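PDB 3DUE: putative periplasmic protein from Bacteroides vulgatus ATCC 8482, which is of unknown function but belongs to a PepSY-like superfamily of bacterial periplasmic proteins, for which an inhibitory role has been proposed. Local coordinates for residues 6-9 / 10-14. Numbering follows the deposited sequence.
Sequences KPIQ and VNQLP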
# COMPACT_ATOMS: atom_id res chain seq x y z
N LYS A 6 7.02 8.26 -16.10
CA LYS A 6 6.16 8.91 -17.08
C LYS A 6 4.78 9.06 -16.47
O LYS A 6 4.31 8.17 -15.81
CB LYS A 6 6.10 8.10 -18.37
CG LYS A 6 7.48 8.11 -19.11
CD LYS A 6 7.33 7.68 -20.59
CE LYS A 6 8.70 7.52 -21.34
NZ LYS A 6 9.46 8.83 -21.48
N PRO A 7 4.15 10.22 -16.69
CA PRO A 7 2.80 10.39 -16.16
C PRO A 7 1.79 9.54 -16.94
O PRO A 7 1.92 9.35 -18.17
CB PRO A 7 2.53 11.89 -16.34
CG PRO A 7 3.38 12.32 -17.48
CD PRO A 7 4.62 11.42 -17.43
N ILE A 8 0.75 9.09 -16.25
CA ILE A 8 -0.26 8.29 -16.87
C ILE A 8 -1.63 8.70 -16.35
O ILE A 8 -1.75 9.40 -15.35
CB ILE A 8 -0.06 6.76 -16.61
CG1 ILE A 8 -0.25 6.43 -15.10
CG2 ILE A 8 1.27 6.28 -17.20
CD1 ILE A 8 -0.36 4.92 -14.81
N GLN A 9 -2.63 8.27 -17.11
CA GLN A 9 -4.03 8.41 -16.75
C GLN A 9 -4.41 7.12 -16.05
O GLN A 9 -3.75 6.10 -16.24
CB GLN A 9 -4.89 8.61 -18.00
CG GLN A 9 -4.60 9.93 -18.77
CD GLN A 9 -5.15 11.11 -18.01
OE1 GLN A 9 -6.24 11.03 -17.47
NE2 GLN A 9 -4.39 12.22 -17.95
N VAL A 10 -5.47 7.18 -15.25
CA VAL A 10 -6.02 6.03 -14.53
C VAL A 10 -6.35 4.87 -15.46
O VAL A 10 -6.05 3.71 -15.13
CB VAL A 10 -7.27 6.42 -13.64
CG1 VAL A 10 -8.01 5.18 -13.07
CG2 VAL A 10 -6.88 7.35 -12.50
N ASN A 11 -6.91 5.15 -16.63
CA ASN A 11 -7.22 4.06 -17.55
C ASN A 11 -6.00 3.36 -18.16
O ASN A 11 -6.16 2.41 -18.90
CB ASN A 11 -8.20 4.48 -18.64
CG ASN A 11 -7.64 5.52 -19.56
OD1 ASN A 11 -6.42 5.79 -19.61
ND2 ASN A 11 -8.53 6.11 -20.33
N GLN A 12 -4.80 3.85 -17.87
CA GLN A 12 -3.56 3.19 -18.29
C GLN A 12 -3.00 2.26 -17.19
O GLN A 12 -1.97 1.60 -17.39
CB GLN A 12 -2.51 4.20 -18.72
CG GLN A 12 -2.92 4.98 -19.97
CD GLN A 12 -1.90 6.03 -20.35
OE1 GLN A 12 -1.75 7.05 -19.67
NE2 GLN A 12 -1.20 5.81 -21.47
N LEU A 13 -3.63 2.22 -16.03
CA LEU A 13 -3.24 1.26 -14.99
C LEU A 13 -3.77 -0.14 -15.33
O LEU A 13 -4.84 -0.26 -15.96
CB LEU A 13 -3.85 1.71 -13.64
CG LEU A 13 -3.44 2.99 -12.94
CD1 LEU A 13 -4.53 3.44 -11.88
CD2 LEU A 13 -2.07 2.88 -12.29
N PRO A 14 -3.07 -1.21 -14.89
CA PRO A 14 -3.64 -2.51 -15.09
C PRO A 14 -5.05 -2.54 -14.49
O PRO A 14 -5.32 -1.87 -13.49
CB PRO A 14 -2.67 -3.43 -14.34
CG PRO A 14 -1.38 -2.69 -14.36
CD PRO A 14 -1.80 -1.28 -14.16
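The carboxamide of Gln12 is wedged, at its oxygen, between Ile8 and Gln9. Ile8 CB sits 3.5 Å from Gln12 OE1 on one side of the amide plane, while on the other the aliphatic part of Gln9 passes, its CG 4.2 Å from Gln12 OE1. At the edge, in the plane and on a lone pair of Gln12 OE1, comes the backbone N-H of Gln9, with N to OE1 3.0 Å and a nearly straight bond of 173°. The Gln12 chain, extended beyond CG, spans back across the turn, and the rotation of the amide at its end sets OE1 facing this N-H. Gln9's own amide heads away, and though the two amide planes lie 24° apart they do not overlap as a stack.

The backbone answers in the reverse direction: Gln12 N donates to Gln9 O at 3.0 Å. Together the two bonds tie Gln9 to Gln12, closing a ring across the 3-10 segment 10-12. Leu13 N follows with a bond to Val10 O, and Pro14 stands at the N-cap position, right before helix 15-24. The turn thus joins that helix to edge strand 6-7 of the antiparallel PepSY-like sheet.

The apolar half of the contact is Ile8 against Leu13. With CG1 lying between the backbone N and carbonyl carbon (chi1 66°), the longer branch brings Ile8 CD1 to 3.7 Å from Leu13 CD2, the two side chains crossing at about a right angle. Both rest on Tyr44 of strand 41-48, and Leu13 also touches Val46.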